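Local coordinates for protein flap endonuclease 1 (Desulfurococcus amylolyticus, PDB 3ORY) that probably cleaves the 5' flaps of branched DNA as a structure-specific, metal-dependent endonuclease of replication and repair, at residues I32-N44 with I174-D187. Residues are numbered along the deposited sequence; the frame is centred on the assembly and turned at random.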
loop_
_atom_site.group_PDB
_atom_site.type_symbol
_atom_site.label_atom_id
_atom_site.label_comp_id
_atom_site.label_asym_id
_atom_site.label_seq_id
_atom_site.Cartn_x
_atom_site.Cartn_y
_atom_site.Cartn_z
ATOM N N ILE A 32 19.677 -4.577 -1.066
ATOM C CA ILE A 32 19.801 -5.044 -2.453
ATOM C C ILE A 32 19.318 -3.980 -3.470
ATOM O O ILE A 32 19.854 -3.875 -4.574
ATOM C CB ILE A 32 19.141 -6.450 -2.656
ATOM C CG1 ILE A 32 20.185 -7.565 -2.473
ATOM C CG2 ILE A 32 18.512 -6.599 -4.037
ATOM C CD1 ILE A 32 20.239 -8.166 -1.077
ATOM N N LEU A 33 18.344 -3.165 -3.064
ATOM C CA LEU A 33 17.792 -2.111 -3.926
ATOM C C LEU A 33 18.530 -0.769 -3.820
ATOM O O LEU A 33 18.040 0.252 -4.312
ATOM C CB LEU A 33 16.298 -1.910 -3.627
ATOM C CG LEU A 33 15.326 -3.065 -3.913
ATOM C CD1 LEU A 33 13.966 -2.794 -3.267
ATOM C CD2 LEU A 33 15.171 -3.313 -5.407
ATOM N N HIS A 34 19.707 -0.772 -3.192
ATOM C CA HIS A 34 20.487 0.451 -2.979
ATOM C C HIS A 34 20.647 1.221 -4.280
ATOM O O HIS A 34 20.907 0.630 -5.333
ATOM C CB HIS A 34 21.873 0.135 -2.384
ATOM C CG HIS A 34 22.824 -0.485 -3.364
ATOM N ND1 HIS A 34 23.637 0.267 -4.187
ATOM C CD2 HIS A 34 23.072 -1.780 -3.673
ATOM C CE1 HIS A 34 24.351 -0.539 -4.954
ATOM N NE2 HIS A 34 24.029 -1.787 -4.659
ATOM N N GLY A 35 20.471 2.537 -4.206
ATOM C CA GLY A 35 20.594 3.407 -5.372
ATOM C C GLY A 35 19.358 3.512 -6.255
ATOM O O GLY A 35 19.307 4.373 -7.129
ATOM N N LYS A 36 18.364 2.647 -6.042
ATOM C CA LYS A 36 17.142 2.669 -6.868
ATOM C C LYS A 36 16.130 3.704 -6.383
ATOM O O LYS A 36 16.006 3.964 -5.185
ATOM C CB LYS A 36 16.481 1.285 -6.945
ATOM C CG LYS A 36 17.368 0.178 -7.548
ATOM C CD LYS A 36 17.475 0.287 -9.064
ATOM C CE LYS A 36 18.784 -0.313 -9.611
ATOM N NZ LYS A 36 19.084 -1.658 -9.045
ATOM N N ILE A 37 15.418 4.299 -7.333
ATOM C CA ILE A 37 14.301 5.180 -7.025
ATOM C C ILE A 37 13.045 4.328 -6.951
ATOM O O ILE A 37 12.719 3.610 -7.896
ATOM C CB ILE A 37 14.145 6.299 -8.078
ATOM C CG1 ILE A 37 15.437 7.133 -8.164
ATOM C CG2 ILE A 37 12.900 7.182 -7.755
ATOM C CD1 ILE A 37 15.507 8.109 -9.348
ATOM N N ILE A 38 12.350 4.390 -5.818
ATOM C CA ILE A 38 11.128 3.613 -5.630
ATOM C C ILE A 38 9.971 4.573 -5.415
ATOM O O ILE A 38 10.038 5.448 -4.538
ATOM C CB ILE A 38 11.244 2.615 -4.441
ATOM C CG1 ILE A 38 12.412 1.640 -4.634
ATOM C CG2 ILE A 38 9.926 1.854 -4.211
ATOM C CD1 ILE A 38 12.299 0.733 -5.823
ATOM N N VAL A 39 8.927 4.439 -6.230
ATOM C CA VAL A 39 7.758 5.296 -6.071
ATOM C C VAL A 39 6.690 4.602 -5.223
ATOM O O VAL A 39 6.114 3.589 -5.619
ATOM C CB VAL A 39 7.239 5.873 -7.424
ATOM C CG1 VAL A 39 6.874 4.782 -8.413
ATOM C CG2 VAL A 39 6.072 6.837 -7.201
ATOM N N ILE A 40 6.437 5.162 -4.047
ATOM C CA ILE A 40 5.597 4.513 -3.046
ATOM C C ILE A 40 4.205 5.118 -3.031
ATOM O O ILE A 40 4.041 6.325 -2.806
ATOM C CB ILE A 40 6.227 4.634 -1.629
ATOM C CG1 ILE A 40 7.673 4.110 -1.650
ATOM C CG2 ILE A 40 5.366 3.893 -0.580
ATOM C CD1 ILE A 40 8.516 4.549 -0.421
ATOM N N ASP A 41 3.195 4.286 -3.271
ATOM C CA ASP A 41 1.839 4.786 -3.223
ATOM C C ASP A 41 1.555 5.282 -1.815
ATOM O O ASP A 41 1.752 4.555 -0.834
ATOM C CB ASP A 41 0.826 3.736 -3.649
ATOM C CG ASP A 41 -0.570 4.292 -3.701
ATOM O OD1 ASP A 41 -0.927 4.914 -4.725
ATOM O OD2 ASP A 41 -1.304 4.130 -2.703
ATOM N N GLY A 42 1.135 6.540 -1.739
ATOM C CA GLY A 42 0.964 7.251 -0.478
ATOM C C GLY A 42 -0.137 6.681 0.406
ATOM O O GLY A 42 0.117 6.321 1.544
ATOM N N TYR A 43 -1.355 6.580 -0.121
ATOM C CA TYR A 43 -2.494 6.097 0.681
ATOM C C TYR A 43 -2.254 4.675 1.164
ATOM O O TYR A 43 -2.535 4.364 2.320
ATOM C CB TYR A 43 -3.831 6.196 -0.095
ATOM C CG TYR A 43 -4.360 7.608 -0.297
ATOM C CD1 TYR A 43 -3.576 8.726 -0.005
ATOM C CD2 TYR A 43 -5.640 7.824 -0.817
ATOM C CE1 TYR A 43 -4.063 10.023 -0.215
ATOM C CE2 TYR A 43 -6.136 9.119 -1.021
ATOM C CZ TYR A 43 -5.338 10.206 -0.720
ATOM O OH TYR A 43 -5.801 11.489 -0.931
ATOM N N ASN A 44 -1.729 3.811 0.293
ATOM C CA ASN A 44 -1.518 2.423 0.689
ATOM C C ASN A 44 -0.518 2.329 1.834
ATOM O O ASN A 44 -0.741 1.585 2.790
ATOM C CB ASN A 44 -1.059 1.544 -0.480
ATOM C CG ASN A 44 -1.318 0.088 -0.230
ATOM O OD1 ASN A 44 -2.385 -0.439 -0.595
ATOM N ND2 ASN A 44 -0.365 -0.585 0.409
ATOM N N ILE A 174 5.082 6.750 -13.662
ATOM C CA ILE A 174 6.446 7.165 -13.324
ATOM C C ILE A 174 7.475 6.057 -13.647
ATOM O O ILE A 174 8.561 6.330 -14.197
ATOM C CB ILE A 174 6.531 7.640 -11.841
ATOM C CG1 ILE A 174 5.721 8.937 -11.670
ATOM C CG2 ILE A 174 7.984 7.853 -11.398
ATOM C CD1 ILE A 174 5.415 9.314 -10.190
ATOM N N VAL A 175 7.132 4.814 -13.331
ATOM C CA VAL A 175 8.007 3.690 -13.681
ATOM C C VAL A 175 8.084 3.498 -15.206
ATOM O O VAL A 175 9.174 3.285 -15.739
ATOM C CB VAL A 175 7.591 2.375 -12.984
ATOM C CG1 VAL A 175 8.611 1.268 -13.284
ATOM C CG2 VAL A 175 7.493 2.574 -11.468
ATOM N N LYS A 176 6.937 3.592 -15.892
ATOM C CA LYS A 176 6.883 3.529 -17.366
ATOM C C LYS A 176 7.820 4.532 -18.026
ATOM O O LYS A 176 8.478 4.217 -19.030
ATOM C CB LYS A 176 5.476 3.809 -17.878
ATOM C CG LYS A 176 4.488 2.667 -17.767
ATOM C CD LYS A 176 3.178 3.105 -18.422
ATOM C CE LYS A 176 2.040 2.163 -18.135
ATOM N NZ LYS A 176 0.859 2.501 -18.981
ATOM N N LYS A 177 7.861 5.743 -17.470
ATOM C CA LYS A 177 8.681 6.833 -18.003
ATOM C C LYS A 177 10.179 6.675 -17.712
ATOM O O LYS A 177 10.983 7.472 -18.180
ATOM C CB LYS A 177 8.193 8.190 -17.458
ATOM C CG LYS A 177 6.792 8.609 -17.913
ATOM C CD LYS A 177 6.630 8.598 -19.432
ATOM C CE LYS A 177 7.139 9.885 -20.059
ATOM N NZ LYS A 177 7.216 9.743 -21.547
ATOM N N GLY A 178 10.544 5.659 -16.935
ATOM C CA GLY A 178 11.942 5.465 -16.521
ATOM C C GLY A 178 12.370 6.420 -15.420
ATOM O O GLY A 178 13.560 6.686 -15.250
ATOM N N ASP A 179 11.401 6.937 -14.665
ATOM C CA ASP A 179 11.686 7.914 -13.615
ATOM C C ASP A 179 11.701 7.288 -12.225
ATOM O O ASP A 179 11.937 7.972 -11.235
ATOM C CB ASP A 179 10.709 9.097 -13.684
ATOM C CG ASP A 179 10.952 9.987 -14.894
ATOM O OD1 ASP A 179 12.105 10.085 -15.353
ATOM O OD2 ASP A 179 9.988 10.582 -15.402
ATOM N N ALA A 180 11.419 5.989 -12.168
ATOM C CA ALA A 180 11.575 5.184 -10.963
ATOM C C ALA A 180 11.813 3.761 -11.403
ATOM O O ALA A 180 11.427 3.371 -12.501
ATOM C CB ALA A 180 10.338 5.257 -10.064
ATOM N N TYR A 181 12.457 2.991 -10.536
ATOM C CA TYR A 181 12.755 1.599 -10.810
ATOM C C TYR A 181 11.506 0.725 -10.683
ATOM O O TYR A 181 11.295 -0.191 -11.479
ATOM C CB TYR A 181 13.859 1.113 -9.867
ATOM C CG TYR A 181 14.096 -0.371 -9.924
ATOM C CD1 TYR A 181 14.778 -0.951 -10.997
ATOM C CD2 TYR A 181 13.637 -1.199 -8.902
ATOM C CE1 TYR A 181 14.995 -2.343 -11.044
ATOM C CE2 TYR A 181 13.843 -2.568 -8.936
ATOM C CZ TYR A 181 14.519 -3.134 -10.001
ATOM O OH TYR A 181 14.704 -4.493 -10.006
ATOM N N ALA A 182 10.681 1.010 -9.680
ATOM C CA ALA A 182 9.505 0.198 -9.394
ATOM C C ALA A 182 8.509 0.997 -8.580
ATOM O O ALA A 182 8.878 1.973 -7.942
ATOM C CB ALA A 182 9.907 -1.073 -8.641
ATOM N N SER A 183 7.242 0.590 -8.632
ATOM C CA SER A 183 6.210 1.132 -7.766
ATOM C C SER A 183 6.190 0.260 -6.518
ATOM O O SER A 183 6.683 -0.874 -6.544
ATOM C CB SER A 183 4.833 1.146 -8.469
ATOM O OG SER A 183 4.564 -0.095 -9.102
ATOM N N ALA A 184 5.668 0.791 -5.420
ATOM C CA ALA A 184 5.628 0.044 -4.169
ATOM C C ALA A 184 4.290 0.217 -3.482
ATOM O O ALA A 184 3.814 1.351 -3.280
ATOM C CB ALA A 184 6.787 0.459 -3.233
ATOM N N SER A 185 3.700 -0.915 -3.111
ATOM C CA SER A 185 2.367 -0.960 -2.503
ATOM C C SER A 185 2.106 -2.391 -2.066
ATOM O O SER A 185 2.787 -3.301 -2.528
ATOM C CB SER A 185 1.310 -0.565 -3.547
ATOM O OG SER A 185 0.012 -0.571 -2.978
ATOM N N GLN A 186 1.120 -2.594 -1.190
ATOM C CA GLN A 186 0.650 -3.943 -0.867
ATOM C C GLN A 186 -0.353 -4.456 -1.892
ATOM O O GLN A 186 -0.465 -5.665 -2.103
ATOM C CB GLN A 186 0.056 -4.024 0.548
ATOM C CG GLN A 186 1.085 -3.875 1.667
ATOM C CD GLN A 186 2.314 -4.734 1.459
ATOM O OE1 GLN A 186 3.386 -4.227 1.126
ATOM N NE2 GLN A 186 2.159 -6.039 1.617
ATOM N N ASP A 187 -1.071 -3.557 -2.560
ATOM C CA ASP A 187 -1.966 -4.040 -3.593
ATOM C C ASP A 187 -1.276 -4.071 -4.958
ATOM O O ASP A 187 -0.126 -3.630 -5.117
ATOM C CB ASP A 187 -3.315 -3.299 -3.609
ATOM C CG ASP A 187 -3.175 -1.826 -3.877
ATOM O OD1 ASP A 187 -2.316 -1.440 -4.696
ATOM O OD2 ASP A 187 -3.937 -1.054 -3.250
HETATM O O HOH W 1 2.488 2.006 -0.866
#
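Lys36 lies over one face of the Tyr181 ring: its CD makes a CH-pi contact 3.9 Å from the ring centroid, and NZ stands 4.9 Å from that centroid, a cation-pi approach that the bends in the lysine chain make possible. Ile38 CD1 meets the ring edge in its plane, next to Tyr181 CD2, while Leu33 CD2 comes obliquely to CE2. Tyr181 CG is anti to the backbone N (chi1 171°), which swings the ring across to these three side chains. A serine in place of Tyr181 would probably leave the Lys36 ammonium without its aromatic partner and uncover the ends of Leu33 and Ile38. Tyr181 N donates to Ile37 O (2.7 Å) in the carbonyl plane. Strands 37-41 and 182-184 run parallel: Val39 N bonds Ala182 O, Ala184 N reaches Val39 O (2.8 Å) with a bend, and Asp41 N bonds Ala184 O, which also accepts from a water that donates to Asp41 O as well. Val39 sends CG2 to Ile174 CD1 and CG1 to Val175 CG2 and Ala180 CB; on the other face Ile38 CG2 presses on Ala184 CB (3.6 Å). Asp41 OD2 caps helix 42-52 through Asn44 N (3.0 Å). Asp41, ending its strand, and Asp187, in the loop after strand 182-184, approach a bound phosphate; with Glu168 of helix 167-176 they form an acidic cluster consistent with the metal-binding active site of PIN-like flap endonucleases.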